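Local coordinates for protein arylalkylamine N-Acetyltransferase like 5b (Aedes aegypti, PDB 5YAG) that probably transfers acyl groups, acetyl or long-chain fatty, from coenzyme A to the amine of arylalkylamines such as serotonin and dopamine, at residues Ser6-Val11 / Val63-Ala68; Leu105-Leu110 / Leu187-Tyr192; Tyr127-Leu132 / Arg146-Gln151. One frame throughout, in Å; residues are numbered along the deposited sequence.

How the contacts relate
All three contacts reach the mixed beta sheet of one GNAT-fold chain. Contact 1 is at one edge, pairing the outermost strand 7-11 with strand 61-66 through backbone bonds and a partly exposed salt bridge. Contact 2, about 33 Å away between centres and across the middle of the chain, packs helix 99-115 against the end of strand 182-188, the other outermost strand, and the turn after it, without a single hydrogen bond between its segments. Contact 3 is the most buried, about 8 Å from the centre of the chain, and joins central strand 126-134 to helix 143-157 by leucines, a valine and one tyrosine-glutamine hydrogen bond. That helix also touches contact 1, where Leu9 meets Arg146, Leu147 and Phe150.

Contact 1: residues Ser6-Val11 / Val63-Ala68; sequences SIVLRV and VAEDSA
Arg10 and Glu65 meet on one face of an antiparallel strand pair, where NE of Arg10 donates to OE2 of Glu65 at 3.1 Å in a salt bridge. The carboxylate oxygen lies nearly in the guanidinium plane, but NE comes from above the carboxylate plane, and the two planes are 61° apart. A second bond, from NH2 to OE1, is weak. Glu65 reaches the arginine with CG anti to its backbone N (chi1 -178°) and the rest of the chain extended, while CG2 of Val63 lies over one guanidinium face. NH2 has a further carboxylate partner in Glu16, so two acids probably share the positive charge.

Beneath these side chains the backbones bond in antiparallel register. Val8 and Glu65 form one hydrogen-bonded pair, with Glu65 N to Val8 O at 2.7 Å, and Arg10 and Val63 form the next, with Val63 N to Arg10 O at 2.7 Å. Between them, at a non-hydrogen-bonded pair, Leu9 CG packs on Ala64 CB (4.2 Å). Past the last pair, Ser6 O accepts twice from Ser67: its N comes nearly straight on at 2.9 Å, and its OG from well off the carbonyl plane at 3.0 Å. Ser6 OG in turn accepts from Ala68 N, although Ser6 is poorly ordered.

This is the antiparallel pairing of the first, edge strand of the GNAT sheet, with strand 61-66 between strands 7-11 and 71-81. Ile7 and Leu9 turn to helix 143-157, touching Arg146, whereas Arg10 and Val63 touch Phe72 of strand 71-81.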
# COMPACT_ATOMS: atom_id res chain seq x y z
N SER A 6 0.01 -10.53 -23.27
CA SER A 6 1.42 -10.48 -22.92
C SER A 6 1.56 -9.99 -21.47
O SER A 6 2.66 -9.98 -20.92
CB SER A 6 2.17 -9.54 -23.87
OG SER A 6 3.57 -9.63 -23.68
N ILE A 7 0.45 -9.57 -20.87
CA ILE A 7 0.46 -9.13 -19.48
C ILE A 7 0.19 -10.30 -18.55
O ILE A 7 -0.84 -10.95 -18.66
CB ILE A 7 -0.62 -8.06 -19.18
CG1 ILE A 7 -0.54 -6.89 -20.17
CG2 ILE A 7 -0.49 -7.58 -17.74
CD1 ILE A 7 0.75 -6.11 -20.13
N VAL A 8 1.11 -10.55 -17.63
CA VAL A 8 0.98 -11.64 -16.67
C VAL A 8 0.92 -11.08 -15.25
O VAL A 8 1.74 -10.24 -14.90
CB VAL A 8 2.20 -12.58 -16.76
CG1 VAL A 8 2.12 -13.67 -15.70
CG2 VAL A 8 2.30 -13.17 -18.16
N LEU A 9 -0.05 -11.53 -14.46
CA LEU A 9 -0.09 -11.24 -13.02
C LEU A 9 0.26 -12.47 -12.21
O LEU A 9 -0.28 -13.56 -12.45
CB LEU A 9 -1.47 -10.75 -12.60
CG LEU A 9 -1.67 -9.26 -12.83
CD1 LEU A 9 -2.00 -8.99 -14.29
CD2 LEU A 9 -2.75 -8.75 -11.90
N ARG A 10 1.16 -12.32 -11.25
CA ARG A 10 1.60 -13.45 -10.45
C ARG A 10 2.28 -12.98 -9.19
O ARG A 10 2.67 -11.81 -9.08
CB ARG A 10 2.57 -14.33 -11.26
CG ARG A 10 3.82 -13.59 -11.74
CD ARG A 10 4.71 -14.47 -12.57
NE ARG A 10 5.92 -13.79 -13.04
CZ ARG A 10 7.00 -13.59 -12.32
NH1 ARG A 10 7.06 -13.98 -11.06
NH2 ARG A 10 8.05 -12.98 -12.86
N VAL A 11 2.45 -13.90 -8.25
CA VAL A 11 3.22 -13.63 -7.05
C VAL A 11 4.70 -13.54 -7.40
O VAL A 11 5.24 -14.37 -8.16
CB VAL A 11 3.00 -14.73 -6.00
CG1 VAL A 11 4.01 -14.62 -4.86
CG2 VAL A 11 1.59 -14.63 -5.46
N VAL A 63 2.92 -9.10 -8.75
CA VAL A 63 3.48 -8.28 -9.82
C VAL A 63 2.68 -8.45 -11.11
O VAL A 63 2.08 -9.50 -11.34
CB VAL A 63 4.97 -8.58 -10.08
CG1 VAL A 63 5.84 -8.06 -8.95
CG2 VAL A 63 5.21 -10.07 -10.31
N ALA A 64 2.63 -7.38 -11.90
CA ALA A 64 2.20 -7.44 -13.29
C ALA A 64 3.46 -7.35 -14.12
O ALA A 64 4.33 -6.49 -13.89
CB ALA A 64 1.25 -6.30 -13.64
N GLU A 65 3.55 -8.25 -15.09
CA GLU A 65 4.74 -8.40 -15.90
C GLU A 65 4.37 -8.33 -17.38
O GLU A 65 3.38 -8.93 -17.81
CB GLU A 65 5.36 -9.75 -15.57
CG GLU A 65 6.64 -10.08 -16.29
CD GLU A 65 7.11 -11.48 -15.98
OE1 GLU A 65 8.34 -11.68 -15.92
OE2 GLU A 65 6.26 -12.38 -15.79
N ASP A 66 5.14 -7.57 -18.15
CA ASP A 66 5.11 -7.65 -19.61
C ASP A 66 6.06 -8.79 -20.01
O ASP A 66 7.28 -8.62 -19.99
CB ASP A 66 5.56 -6.31 -20.22
CG ASP A 66 5.51 -6.31 -21.76
OD1 ASP A 66 5.51 -7.39 -22.38
OD2 ASP A 66 5.49 -5.20 -22.34
N SER A 67 5.50 -9.96 -20.32
CA SER A 67 6.32 -11.15 -20.54
C SER A 67 7.17 -11.05 -21.80
O SER A 67 8.29 -11.57 -21.84
CB SER A 67 5.46 -12.41 -20.61
OG SER A 67 4.48 -12.29 -21.61
N ALA A 68 6.65 -10.38 -22.83
CA ALA A 68 7.42 -10.11 -24.03
C ALA A 68 8.66 -9.30 -23.67
O ALA A 68 9.78 -9.69 -23.99
CB ALA A 68 6.57 -9.36 -25.05

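Contact 2: residues Leu105-Leu110 / Leu187-Tyr192; sequences LKLLAL and LALGDY
Leu107 and Tyr192 join helix 99-115 of this GNAT-fold protein to the turn that follows the outermost strand 182-188. Methyl CD1 of Leu107 sits over the centre of the tyrosine ring, 3.9 Å from the centroid and 12° off the normal, a CH-pi contact. The same methyl of Leu107 also touches Leu187 CD2 at 3.6 Å, roughly at a right angle to the ring contact, while the other branch, CD2, packs on CD1 of Leu189. A chi1 of 171° swings the Leu107 branch away from its own N and into this tightly packed group. Ile34 of helix 33-37 and Phe201 add to its cover.

Toward Lys106, which is partly exposed, the contact thins out. Lys106 touches the tyrosine hydroxyl with its backbone C and its CB, the latter 3.9 Å from Tyr192 OH; its chain bends and leads away to a salt bridge with Glu195. No hydrogen bond links the two segments, so apolar packing carries the contact. Tyr192 N bonds back to Leu189 O, which helps hold the turn that carries Leu189 and Tyr192. Leu110, though partly exposed, packs closely at the rim of the tyrosine: its CD2 lies in the ring plane, 3.6 Å from Tyr192 CE1.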
# COMPACT_ATOMS: atom_id res chain seq x y z
N LEU A 105 5.42 5.62 9.92
CA LEU A 105 4.93 4.52 10.73
C LEU A 105 3.82 4.97 11.66
O LEU A 105 2.82 4.28 11.82
CB LEU A 105 6.04 3.90 11.56
CG LEU A 105 6.88 2.79 10.95
CD1 LEU A 105 8.03 2.49 11.91
CD2 LEU A 105 6.06 1.53 10.68
N LYS A 106 4.01 6.12 12.29
CA LYS A 106 3.04 6.62 13.24
C LYS A 106 1.75 7.05 12.56
O LYS A 106 0.66 6.83 13.08
CB LYS A 106 3.67 7.76 14.06
CG LYS A 106 4.76 7.23 14.98
CD LYS A 106 5.18 8.21 16.05
CE LYS A 106 6.11 9.26 15.51
NZ LYS A 106 6.24 10.37 16.48
N LEU A 107 1.87 7.65 11.38
CA LEU A 107 0.71 7.95 10.56
C LEU A 107 -0.07 6.69 10.20
O LEU A 107 -1.29 6.63 10.32
CB LEU A 107 1.15 8.71 9.31
CG LEU A 107 0.07 8.91 8.26
CD1 LEU A 107 -1.07 9.74 8.83
CD2 LEU A 107 0.63 9.55 7.01
N LEU A 108 0.64 5.66 9.76
CA LEU A 108 0.00 4.44 9.34
C LEU A 108 -0.68 3.76 10.52
O LEU A 108 -1.75 3.18 10.39
CB LEU A 108 1.03 3.50 8.70
CG LEU A 108 1.62 4.02 7.39
CD1 LEU A 108 2.73 3.09 6.94
CD2 LEU A 108 0.54 4.16 6.33
N ALA A 109 -0.04 3.84 11.68
CA ALA A 109 -0.59 3.29 12.88
C ALA A 109 -1.89 3.95 13.24
O ALA A 109 -2.85 3.26 13.62
CB ALA A 109 0.42 3.44 14.03
N LEU A 110 -1.94 5.27 13.14
CA LEU A 110 -3.17 6.03 13.36
C LEU A 110 -4.27 5.59 12.37
O LEU A 110 -5.42 5.38 12.76
CB LEU A 110 -2.93 7.55 13.23
CG LEU A 110 -4.16 8.44 13.49
CD1 LEU A 110 -4.76 8.20 14.87
CD2 LEU A 110 -3.83 9.91 13.33
N LEU A 187 -8.94 10.45 6.76
CA LEU A 187 -8.08 11.43 7.39
C LEU A 187 -7.64 12.45 6.36
O LEU A 187 -7.20 12.08 5.27
CB LEU A 187 -6.87 10.70 7.98
CG LEU A 187 -5.71 11.53 8.51
CD1 LEU A 187 -6.17 12.41 9.66
CD2 LEU A 187 -4.58 10.61 8.94
N ALA A 188 -7.75 13.73 6.70
CA ALA A 188 -7.16 14.80 5.91
C ALA A 188 -5.67 14.86 6.23
O ALA A 188 -5.28 15.19 7.34
CB ALA A 188 -7.83 16.13 6.23
N LEU A 189 -4.84 14.56 5.23
CA LEU A 189 -3.42 14.41 5.45
C LEU A 189 -2.78 15.71 5.94
O LEU A 189 -1.96 15.69 6.88
CB LEU A 189 -2.73 13.94 4.17
CG LEU A 189 -1.23 13.67 4.28
CD1 LEU A 189 -0.89 12.82 5.49
CD2 LEU A 189 -0.72 13.00 3.01
N GLY A 190 -3.17 16.82 5.32
CA GLY A 190 -2.77 18.15 5.79
C GLY A 190 -3.10 18.45 7.25
O GLY A 190 -2.37 19.18 7.91
N ASP A 191 -4.19 17.89 7.76
CA ASP A 191 -4.61 18.14 9.14
C ASP A 191 -3.97 17.22 10.18
O ASP A 191 -4.17 17.40 11.39
CB ASP A 191 -6.14 18.08 9.23
CG ASP A 191 -6.82 19.10 8.32
OD1 ASP A 191 -6.15 20.10 7.97
OD2 ASP A 191 -8.01 18.92 7.96
N TYR A 192 -3.19 16.24 9.73
CA TYR A 192 -2.58 15.29 10.64
C TYR A 192 -1.49 15.95 11.48
O TYR A 192 -0.59 16.61 10.95
CB TYR A 192 -1.99 14.09 9.87
CG TYR A 192 -1.05 13.23 10.69
CD1 TYR A 192 -1.55 12.31 11.61
CD2 TYR A 192 0.33 13.33 10.56
CE1 TYR A 192 -0.70 11.52 12.37
CE2 TYR A 192 1.18 12.55 11.33
CZ TYR A 192 0.66 11.64 12.23
OH TYR A 192 1.47 10.83 13.01

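Contact 3: residues Tyr127-Leu132 / Arg146-Gln151; sequences YHVHIL and RLLQFQ
Tyr127 OH donates a short hydrogen bond of 2.6 Å to OE1 of Gln151, the one polar link between residues 127-132 and 146-151. Gln151 OE1 lies at the edge of the Tyr127 ring, in its plane, and 3.3 Å from Tyr127 CE2. On the acceptor side the hydroxyl is tilted 26° from the carbonyl plane, and ring and amide planes stand 65° apart. The glutamine chain bends at chi2, which brings OE1 to the phenol. NE2 of the same amide makes weak hydrogen bonds to Ser76 OG and Thr60 O, so partners at both ends probably restrain its rotation in a buried setting.

Leucines and a valine fill the rest of the interface. Leu132 lays its CD1 against CB of Leu147 at 3.6 Å, and its CD2 reaches CB of Leu148. Val129 makes a looser contact, CG2 to Leu148 CD1 at 4.3 Å. The backbone N of Leu132 bonds to a bound glycerol, probably from the crystallisation liquor.

The axes of residues 127-132 and 146-151 run roughly antiparallel (156°) and come within 10.0 Å. His130 and Ile131 both face Ile77 in a classic beta bulge; in other GNAT enzymes a bulge in the corresponding strand lies at the acetyl-CoA site. With the parallel neighbouring strand 162-167, strand and helix form the beta-alpha-beta unit characteristic of the GNAT fold.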
# COMPACT_ATOMS: atom_id res chain seq x y z
N TYR A 127 -6.36 -8.72 5.85
CA TYR A 127 -5.34 -8.60 4.82
C TYR A 127 -5.33 -7.17 4.35
O TYR A 127 -6.35 -6.65 3.94
CB TYR A 127 -5.70 -9.53 3.69
CG TYR A 127 -4.63 -9.82 2.66
CD1 TYR A 127 -3.59 -10.69 2.94
CD2 TYR A 127 -4.73 -9.30 1.38
CE1 TYR A 127 -2.65 -11.00 1.99
CE2 TYR A 127 -3.80 -9.60 0.42
CZ TYR A 127 -2.76 -10.47 0.71
OH TYR A 127 -1.84 -10.77 -0.27
N HIS A 128 -4.17 -6.52 4.43
CA HIS A 128 -4.11 -5.09 4.17
C HIS A 128 -3.14 -4.84 3.05
O HIS A 128 -1.99 -5.26 3.13
CB HIS A 128 -3.65 -4.34 5.41
CG HIS A 128 -3.75 -2.85 5.29
ND1 HIS A 128 -4.95 -2.17 5.36
CD2 HIS A 128 -2.79 -1.91 5.11
CE1 HIS A 128 -4.72 -0.87 5.23
NE2 HIS A 128 -3.42 -0.69 5.07
N VAL A 129 -3.63 -4.17 2.01
CA VAL A 129 -2.82 -3.83 0.86
C VAL A 129 -2.02 -2.58 1.22
O VAL A 129 -2.57 -1.51 1.44
CB VAL A 129 -3.71 -3.59 -0.39
CG1 VAL A 129 -2.87 -3.14 -1.58
CG2 VAL A 129 -4.49 -4.84 -0.74
N HIS A 130 -0.71 -2.72 1.32
CA HIS A 130 0.13 -1.59 1.71
C HIS A 130 0.44 -0.72 0.50
O HIS A 130 0.42 0.51 0.57
CB HIS A 130 1.44 -2.12 2.32
CG HIS A 130 1.25 -2.90 3.59
ND1 HIS A 130 0.76 -2.33 4.74
CD2 HIS A 130 1.50 -4.20 3.89
CE1 HIS A 130 0.71 -3.24 5.70
NE2 HIS A 130 1.13 -4.40 5.20
N ILE A 131 0.70 -1.40 -0.61
CA ILE A 131 1.12 -0.76 -1.84
C ILE A 131 0.34 -1.29 -3.02
O ILE A 131 0.14 -2.51 -3.14
CB ILE A 131 2.62 -1.04 -2.07
CG1 ILE A 131 3.44 -0.38 -0.97
CG2 ILE A 131 3.06 -0.56 -3.45
CD1 ILE A 131 4.83 -0.96 -0.83
N LEU A 132 -0.03 -0.36 -3.90
CA LEU A 132 -0.64 -0.65 -5.19
C LEU A 132 -0.15 0.39 -6.19
O LEU A 132 -0.43 1.60 -6.03
CB LEU A 132 -2.16 -0.64 -5.06
CG LEU A 132 -3.02 -0.90 -6.30
CD1 LEU A 132 -2.87 -2.34 -6.74
CD2 LEU A 132 -4.48 -0.61 -5.97
N ARG A 146 -6.76 -5.12 -11.88
CA ARG A 146 -6.33 -6.52 -11.95
C ARG A 146 -5.44 -6.90 -10.77
O ARG A 146 -5.57 -7.98 -10.19
CB ARG A 146 -5.64 -6.82 -13.28
CG ARG A 146 -6.64 -6.92 -14.42
CD ARG A 146 -5.97 -6.83 -15.77
NE ARG A 146 -5.28 -8.07 -16.10
CZ ARG A 146 -4.49 -8.22 -17.16
NH1 ARG A 146 -4.29 -7.22 -18.00
NH2 ARG A 146 -3.91 -9.39 -17.38
N LEU A 147 -4.53 -6.00 -10.43
CA LEU A 147 -3.68 -6.19 -9.26
C LEU A 147 -4.51 -6.30 -7.98
O LEU A 147 -4.29 -7.18 -7.18
CB LEU A 147 -2.69 -5.04 -9.13
CG LEU A 147 -1.53 -5.08 -10.12
CD1 LEU A 147 -0.77 -3.74 -10.13
CD2 LEU A 147 -0.59 -6.23 -9.78
N LEU A 148 -5.45 -5.37 -7.79
CA LEU A 148 -6.26 -5.39 -6.59
C LEU A 148 -7.15 -6.62 -6.55
O LEU A 148 -7.27 -7.27 -5.52
CB LEU A 148 -7.12 -4.13 -6.50
CG LEU A 148 -8.02 -3.99 -5.27
CD1 LEU A 148 -7.28 -4.31 -3.97
CD2 LEU A 148 -8.61 -2.59 -5.20
N GLN A 149 -7.78 -6.93 -7.67
CA GLN A 149 -8.61 -8.14 -7.75
C GLN A 149 -7.77 -9.37 -7.45
O GLN A 149 -8.23 -10.29 -6.79
CB GLN A 149 -9.25 -8.31 -9.14
CG GLN A 149 -10.23 -9.47 -9.19
CD GLN A 149 -11.45 -9.24 -8.30
OE1 GLN A 149 -12.19 -8.28 -8.50
NE2 GLN A 149 -11.63 -10.10 -7.31
N PHE A 150 -6.52 -9.39 -7.92
CA PHE A 150 -5.65 -10.53 -7.67
C PHE A 150 -5.41 -10.69 -6.16
O PHE A 150 -5.52 -11.79 -5.62
CB PHE A 150 -4.33 -10.38 -8.46
CG PHE A 150 -3.46 -11.62 -8.46
CD1 PHE A 150 -2.87 -12.07 -7.29
CD2 PHE A 150 -3.23 -12.32 -9.63
CE1 PHE A 150 -2.07 -13.20 -7.29
CE2 PHE A 150 -2.41 -13.45 -9.65
CZ PHE A 150 -1.84 -13.89 -8.46
N GLN A 151 -5.09 -9.59 -5.49
CA GLN A 151 -4.90 -9.60 -4.02
C GLN A 151 -6.15 -10.07 -3.28
O GLN A 151 -6.06 -10.82 -2.33
CB GLN A 151 -4.48 -8.22 -3.51
CG GLN A 151 -3.07 -7.83 -3.91
CD GLN A 151 -2.01 -8.50 -3.07
OE1 GLN A 151 -2.23 -9.59 -2.51
NE2 GLN A 151 -0.83 -7.86 -2.96